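Local structure of demethylmenaquinone Methyltransferase (Thermus thermophilus, 1J3L) at residues A45-V50 against A71-N76; G57-V62 against S141-D146; L133-L138 against L150-E155. The protein belongs to the Aldolase/RraA family, folding as a compact alpha/beta domain around a curled mixed sheet, with three chains in its assembly. One frame throughout, in Å; residues are numbered along the deposited sequence.

Interaction 1. Residues A45-V50 against A71-N76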
# COMPACT_ATOMS: atom_id res chain seq x y z
N ALA A 45 6.78 -9.93 24.55
CA ALA A 45 7.54 -9.79 25.80
C ALA A 45 9.03 -9.78 25.43
O ALA A 45 9.83 -9.04 26.01
CB ALA A 45 7.23 -10.94 26.76
N LEU A 46 9.38 -10.60 24.43
CA LEU A 46 10.75 -10.69 23.94
C LEU A 46 11.19 -9.39 23.28
O LEU A 46 12.38 -9.08 23.26
CB LEU A 46 10.89 -11.85 22.95
CG LEU A 46 11.15 -13.21 23.60
CD1 LEU A 46 11.05 -14.35 22.60
CD2 LEU A 46 12.53 -13.18 24.24
N VAL A 47 10.24 -8.64 22.73
CA VAL A 47 10.58 -7.37 22.08
C VAL A 47 11.01 -6.36 23.13
O VAL A 47 11.97 -5.61 22.93
CB VAL A 47 9.39 -6.78 21.30
CG1 VAL A 47 9.76 -5.39 20.77
CG2 VAL A 47 9.01 -7.69 20.15
N ARG A 48 10.30 -6.35 24.25
CA ARG A 48 10.62 -5.43 25.33
C ARG A 48 11.97 -5.78 25.96
O ARG A 48 12.80 -4.90 26.16
CB ARG A 48 9.51 -5.44 26.39
CG ARG A 48 9.83 -4.56 27.59
CD ARG A 48 8.64 -4.46 28.54
NE ARG A 48 7.63 -3.50 28.09
CZ ARG A 48 7.83 -2.19 28.02
NH1 ARG A 48 8.99 -1.66 28.37
NH2 ARG A 48 6.85 -1.40 27.59
N LYS A 49 12.18 -7.06 26.24
CA LYS A 49 13.43 -7.52 26.85
C LYS A 49 14.66 -7.18 25.99
O LYS A 49 15.64 -6.62 26.48
CB LYS A 49 13.39 -9.03 27.10
CG LYS A 49 14.33 -9.48 28.21
CD LYS A 49 14.34 -10.99 28.36
CE LYS A 49 15.20 -11.42 29.54
NZ LYS A 49 16.59 -10.88 29.42
N VAL A 50 14.60 -7.52 24.71
CA VAL A 50 15.70 -7.26 23.80
C VAL A 50 15.97 -5.76 23.54
O VAL A 50 17.13 -5.35 23.51
CB VAL A 50 15.48 -7.98 22.44
CG1 VAL A 50 16.57 -7.60 21.44
CG2 VAL A 50 15.47 -9.50 22.65
N ALA A 71 -0.22 -5.89 17.71
CA ALA A 71 0.94 -5.03 17.56
C ALA A 71 2.13 -5.57 18.34
O ALA A 71 1.99 -5.95 19.50
CB ALA A 71 0.60 -3.62 18.03
N LEU A 72 3.29 -5.60 17.69
CA LEU A 72 4.50 -6.07 18.34
C LEU A 72 5.26 -4.90 18.94
O LEU A 72 6.17 -5.09 19.75
CB LEU A 72 5.38 -6.82 17.34
CG LEU A 72 4.71 -8.07 16.79
CD1 LEU A 72 5.62 -8.79 15.84
CD2 LEU A 72 4.33 -8.97 17.95
N LEU A 73 4.87 -3.69 18.57
CA LEU A 73 5.54 -2.52 19.10
C LEU A 73 4.58 -1.33 19.13
O LEU A 73 3.86 -1.07 18.17
CB LEU A 73 6.78 -2.23 18.26
CG LEU A 73 7.89 -1.42 18.92
CD1 LEU A 73 9.22 -1.73 18.25
CD2 LEU A 73 7.58 0.05 18.82
N GLY A 74 4.57 -0.64 20.27
CA GLY A 74 3.71 0.52 20.42
C GLY A 74 4.53 1.76 20.70
O GLY A 74 5.75 1.77 20.50
N GLY A 75 3.86 2.81 21.15
CA GLY A 75 4.56 4.04 21.46
C GLY A 75 5.63 3.86 22.52
O GLY A 75 6.72 4.41 22.40
N ASN A 76 5.33 3.08 23.55
CA ASN A 76 6.28 2.85 24.64
C ASN A 76 7.57 2.18 24.19
O ASN A 76 8.65 2.66 24.51
CB ASN A 76 5.64 2.01 25.75
CG ASN A 76 4.47 2.71 26.43
OD1 ASN A 76 4.52 3.91 26.69
ND2 ASN A 76 3.42 1.95 26.72

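Interaction 2. Residues G57-V62 against S141-D146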
# COMPACT_ATOMS: atom_id res chain seq x y z
N GLY A 57 24.04 1.57 17.20
CA GLY A 57 24.42 1.12 15.87
C GLY A 57 23.79 -0.19 15.43
O GLY A 57 24.36 -0.92 14.62
N GLN A 58 22.61 -0.51 15.96
CA GLN A 58 21.96 -1.76 15.59
C GLN A 58 20.54 -1.61 15.08
O GLN A 58 19.87 -0.62 15.33
CB GLN A 58 21.96 -2.72 16.79
CG GLN A 58 23.35 -3.02 17.33
CD GLN A 58 23.32 -3.64 18.72
OE1 GLN A 58 22.93 -4.78 18.90
NE2 GLN A 58 23.71 -2.86 19.72
N VAL A 59 20.09 -2.62 14.35
CA VAL A 59 18.75 -2.65 13.81
C VAL A 59 18.09 -3.96 14.23
O VAL A 59 18.62 -5.04 13.98
CB VAL A 59 18.77 -2.59 12.28
CG1 VAL A 59 17.37 -2.84 11.73
CG2 VAL A 59 19.26 -1.23 11.83
N LEU A 60 16.93 -3.87 14.87
CA LEU A 60 16.23 -5.07 15.29
C LEU A 60 15.21 -5.43 14.21
O LEU A 60 14.38 -4.62 13.81
CB LEU A 60 15.53 -4.87 16.63
CG LEU A 60 14.84 -6.12 17.20
CD1 LEU A 60 15.91 -7.12 17.64
CD2 LEU A 60 13.93 -5.75 18.37
N PHE A 61 15.31 -6.66 13.72
CA PHE A 61 14.41 -7.16 12.70
C PHE A 61 13.49 -8.16 13.41
O PHE A 61 13.95 -9.21 13.85
CB PHE A 61 15.20 -7.85 11.59
CG PHE A 61 14.47 -7.93 10.27
CD1 PHE A 61 13.25 -8.56 10.18
CD2 PHE A 61 15.02 -7.38 9.13
CE1 PHE A 61 12.58 -8.64 8.96
CE2 PHE A 61 14.36 -7.46 7.91
CZ PHE A 61 13.14 -8.09 7.83
N VAL A 62 12.22 -7.81 13.53
CA VAL A 62 11.26 -8.68 14.20
C VAL A 62 10.39 -9.42 13.21
O VAL A 62 9.63 -8.81 12.45
CB VAL A 62 10.33 -7.88 15.13
CG1 VAL A 62 9.43 -8.83 15.89
CG2 VAL A 62 11.15 -7.03 16.07
N SER A 141 24.42 -9.36 10.31
CA SER A 141 24.59 -8.78 8.99
C SER A 141 24.34 -7.29 9.15
O SER A 141 23.88 -6.86 10.20
CB SER A 141 23.59 -9.39 8.00
OG SER A 141 22.28 -9.32 8.51
N PHE A 142 24.65 -6.51 8.12
CA PHE A 142 24.43 -5.07 8.17
C PHE A 142 23.17 -4.75 7.37
O PHE A 142 23.00 -5.22 6.24
CB PHE A 142 25.63 -4.33 7.56
CG PHE A 142 25.58 -2.83 7.75
CD1 PHE A 142 25.69 -2.27 9.01
CD2 PHE A 142 25.41 -1.99 6.66
CE1 PHE A 142 25.65 -0.88 9.19
CE2 PHE A 142 25.37 -0.60 6.81
CZ PHE A 142 25.48 -0.05 8.09
N LEU A 143 22.28 -3.96 7.96
CA LEU A 143 21.05 -3.60 7.28
C LEU A 143 21.02 -2.13 6.91
O LEU A 143 21.46 -1.27 7.67
CB LEU A 143 19.83 -3.97 8.12
CG LEU A 143 18.46 -3.65 7.51
CD1 LEU A 143 17.39 -4.54 8.13
CD2 LEU A 143 18.13 -2.18 7.73
N LEU A 144 20.48 -1.86 5.73
CA LEU A 144 20.35 -0.52 5.22
C LEU A 144 18.90 -0.36 4.84
O LEU A 144 18.30 -1.26 4.26
CB LEU A 144 21.25 -0.33 3.99
CG LEU A 144 22.62 0.30 4.25
CD1 LEU A 144 23.64 -0.21 3.25
CD2 LEU A 144 22.49 1.81 4.18
N ALA A 145 18.31 0.78 5.19
CA ALA A 145 16.92 1.01 4.88
C ALA A 145 16.64 2.43 4.43
O ALA A 145 17.09 3.40 5.06
CB ALA A 145 16.05 0.67 6.09
N ASP A 146 15.90 2.54 3.33
CA ASP A 146 15.51 3.83 2.79
C ASP A 146 14.28 3.67 1.89
O ASP A 146 13.70 2.58 1.83
CB ASP A 146 16.67 4.48 2.01
CG ASP A 146 17.12 3.65 0.82
OD1 ASP A 146 16.25 3.13 0.09
OD2 ASP A 146 18.35 3.52 0.61

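Interaction 3. Residues L133-L138 against L150-E155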
# COMPACT_ATOMS: atom_id res chain seq x y z
N LEU A 133 9.89 -12.89 3.38
CA LEU A 133 9.55 -12.65 1.98
C LEU A 133 10.64 -13.21 1.09
O LEU A 133 11.22 -12.51 0.27
CB LEU A 133 9.37 -11.15 1.70
CG LEU A 133 8.15 -10.44 2.32
CD1 LEU A 133 8.15 -8.98 1.90
CD2 LEU A 133 6.87 -11.12 1.86
N GLY A 134 10.93 -14.49 1.30
CA GLY A 134 11.93 -15.18 0.51
C GLY A 134 13.38 -14.83 0.79
O GLY A 134 14.28 -15.48 0.27
N VAL A 135 13.61 -13.81 1.60
CA VAL A 135 14.97 -13.40 1.91
C VAL A 135 15.40 -13.78 3.32
O VAL A 135 14.66 -13.63 4.28
CB VAL A 135 15.16 -11.89 1.70
CG1 VAL A 135 16.57 -11.48 2.08
CG2 VAL A 135 14.89 -11.53 0.26
N GLU A 136 16.63 -14.28 3.42
CA GLU A 136 17.20 -14.70 4.69
C GLU A 136 17.80 -13.50 5.42
O GLU A 136 18.57 -12.73 4.85
CB GLU A 136 18.28 -15.76 4.44
CG GLU A 136 19.04 -16.21 5.69
CD GLU A 136 20.12 -17.26 5.39
OE1 GLU A 136 21.08 -16.94 4.65
OE2 GLU A 136 20.00 -18.40 5.89
N VAL A 137 17.42 -13.33 6.68
CA VAL A 137 17.96 -12.23 7.48
C VAL A 137 18.79 -12.85 8.59
O VAL A 137 18.29 -13.66 9.37
CB VAL A 137 16.85 -11.36 8.06
CG1 VAL A 137 17.46 -10.26 8.92
CG2 VAL A 137 16.05 -10.73 6.91
N LEU A 138 20.06 -12.48 8.64
CA LEU A 138 20.95 -13.07 9.62
C LEU A 138 21.42 -12.15 10.73
O LEU A 138 21.73 -10.98 10.52
CB LEU A 138 22.19 -13.64 8.92
CG LEU A 138 22.03 -14.77 7.90
CD1 LEU A 138 23.36 -15.00 7.22
CD2 LEU A 138 21.56 -16.05 8.59
N LEU A 150 15.15 -2.35 1.51
CA LEU A 150 16.11 -2.81 2.50
C LEU A 150 17.23 -3.63 1.89
O LEU A 150 16.98 -4.56 1.13
CB LEU A 150 15.41 -3.68 3.54
CG LEU A 150 14.07 -3.23 4.10
CD1 LEU A 150 13.54 -4.27 5.08
CD2 LEU A 150 14.22 -1.90 4.80
N LEU A 151 18.47 -3.28 2.23
CA LEU A 151 19.63 -4.01 1.74
C LEU A 151 20.32 -4.70 2.92
O LEU A 151 20.63 -4.07 3.93
CB LEU A 151 20.61 -3.07 1.05
CG LEU A 151 21.82 -3.75 0.37
CD1 LEU A 151 21.34 -4.61 -0.79
CD2 LEU A 151 22.80 -2.71 -0.13
N LEU A 152 20.56 -6.00 2.78
CA LEU A 152 21.21 -6.79 3.81
C LEU A 152 22.58 -7.25 3.32
O LEU A 152 22.67 -8.02 2.36
CB LEU A 152 20.37 -8.02 4.15
CG LEU A 152 19.00 -7.83 4.80
CD1 LEU A 152 18.33 -9.19 4.91
CD2 LEU A 152 19.15 -7.18 6.17
N LEU A 153 23.64 -6.79 3.97
CA LEU A 153 25.01 -7.15 3.61
C LEU A 153 25.61 -8.05 4.68
O LEU A 153 25.36 -7.86 5.87
CB LEU A 153 25.85 -5.87 3.47
CG LEU A 153 25.33 -4.87 2.43
CD1 LEU A 153 26.06 -3.55 2.54
CD2 LEU A 153 25.50 -5.46 1.05
N PRO A 154 26.42 -9.05 4.27
CA PRO A 154 27.05 -9.99 5.21
C PRO A 154 27.80 -9.26 6.32
O PRO A 154 28.03 -9.81 7.40
CB PRO A 154 27.97 -10.81 4.32
CG PRO A 154 27.25 -10.80 2.99
CD PRO A 154 26.83 -9.36 2.88
N GLU A 155 28.18 -8.02 6.03
CA GLU A 155 28.88 -7.14 6.96
C GLU A 155 28.81 -5.75 6.35
O GLU A 155 28.50 -5.60 5.16
CB GLU A 155 30.34 -7.59 7.16
CG GLU A 155 31.28 -7.33 5.99
CD GLU A 155 32.75 -7.47 6.37
OE1 GLU A 155 33.19 -8.59 6.74
OE2 GLU A 155 33.48 -6.46 6.31

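Interaction 1. Residues A45-V50 against A71-N76
The carbonyl oxygen of Leu72 is met by the side chain of Val47 and by an amide from nearby: Asn44 ND2 hydrogen-bonds to it, while the whole isopropyl group of Val47 is laid against it. Val47 CG1 lies 3.7 Å from Leu72 O, and Val47 CG2 is almost as near at 3.9 Å. The carbonyl thus has a hydrogen-bonding partner in the asparagine and the two methyl groups of one valine laid against it. Val47 CG1 also reaches to 4.5 Å from Leu73 CD1, a loose apolar touch, and the same valine packs on Leu38 of the sheet and on Leu77 of helix 75-83. Nearer the surface Arg48 leaves its helix extended and then bends at chi3 (-80°), which turns the guanidinium across to the start of the other helix. There Arg48 NH2 comes to 4.1 Å from Asn76 CB, which sits at the edge of the guanidinium, the guanidinium and amide planes standing 47° apart. Gly74 occupies the N-cap position of that helix. Since helices 45-51 and 75-83 link successive parallel strands of the sheet, the contact joins two consecutive beta-alpha-beta crossovers of this alpha/beta domain.

Interaction 2. Residues G57-V62 against S141-D146
Leu143 carries its CG anti to the backbone N (chi1 -180°), and Phe61 does likewise (chi1 -158°), which carries both side chains out from their strands until they meet. The forked end of Leu143 then meets two residues of 57-62 together. Its CD1 methyl does most of the work: Leu143 CD1 is 3.8 Å from Phe61 CD2 and 4.0 Å from Val59 CG1. The second methyl adds a further touch, Leu143 CD2 standing 4.1 Å from Val59 CG1. The leucine therefore fits against Val59 with both branches and against Phe61 with one.

The approach to the aromatic ring is specific. The methyl comes to the ring edge, close to the ring plane, rather than over a face, which sets this apart from a CH-pi contact. Each of the two pairs of side chains crosses at about a right angle. Val59, Phe61 and Leu143 all start toward the opposite segment, whereas the alternate residues Leu60 and Leu144 point away from it, as strand alternation requires.

Strands 58-63 and 142-146 are not paired with each other. Both pair instead with the long strand 31-39, the first in parallel and the second antiparallel, and Leu143 packs on Val35 of that strand. The CA atoms of Val59 and Leu143 are nevertheless only 7.0 Å apart, consistent with a strongly curled sheet. Around this group, Phe61 rests on Leu130 and Val132, and Leu143 on Leu152.

All three touching residues are buried and their contacting groups are purely hydrocarbon. Cohesion here probably comes from dispersion and the exclusion of water, with shape fitting rather than bond direction deciding how the side chains lie.

Interaction 3. Residues L133-L138 against L150-E155
Val135 is the first residue of 133-138 to meet Leu152, and it does so directly after a tight turn. Leu133 and Gly134 both adopt positive phi, with values that fit the two central positions of a type I' turn, and the chain reverses there between strands 130-132 and 135-137. From the start of the second strand, Val135 points toward segment 150-155 and brings its CG1 to 4.0 Å from Leu152 CD1. The two side chains meet at a slant, and Val135 also packs on Glu16 and Leu18 of strand 16-18.

At Glu136 it is the backbone that takes part. Its carbonyl oxygen lies 3.5 Å from Leu152 CD1, a van der Waals touch between an oxygen and a methyl group, while the acidic side chain belongs to the exposed outer side. Val137 follows with the closest approach of the three: Val137 CG2 is 3.4 Å from Leu152 CD1, tighter than usual for two carbons. This branch stands beside the backbone N of Val137, anti to its carbonyl carbon, and the valine side chain crosses that of the leucine at about a right angle. One methyl group of Leu152 is thus fitted against three consecutive residues.

Leu152 owes this reach to a CG placed beside its own backbone N (chi1 -65°), followed by an extended chi2. The strand it comes from is held in the main sheet by neighbours along both edges, with backbone bonds to Glu16 and, through Leu151 and Leu153, to Leu144 and Phe142. Strands 135-137 and 150-153 pass with their axes 8.8 Å apart at an angle of 61°, well away from alignment. The arrangement is that of a short beta hairpin laid across the face of a larger sheet, with a leucine projecting from the sheet as the point of contact.

How the interactions relate
The three contacts run across the domain in order. Interactions 1 and 3 lie on opposite sides of the chain's centre, their own centres about 22 Å apart, with interaction 2 near the middle. Interactions 1 and 2 have centres about 17 Å apart and are joined where Val50 of helix 45-51 packs on Leu60, and Leu72, ahead of helix 75-83, packs on Val62. Interactions 2 and 3, centres about 9 Å apart, share the main sheet, because strands 142-146 and 149-153 are antiparallel neighbours. The segments of interaction 2 alternate along the chain with those of both others, and the main sheet lies between the early crossovers and the late hairpin, which packs on it through Leu152.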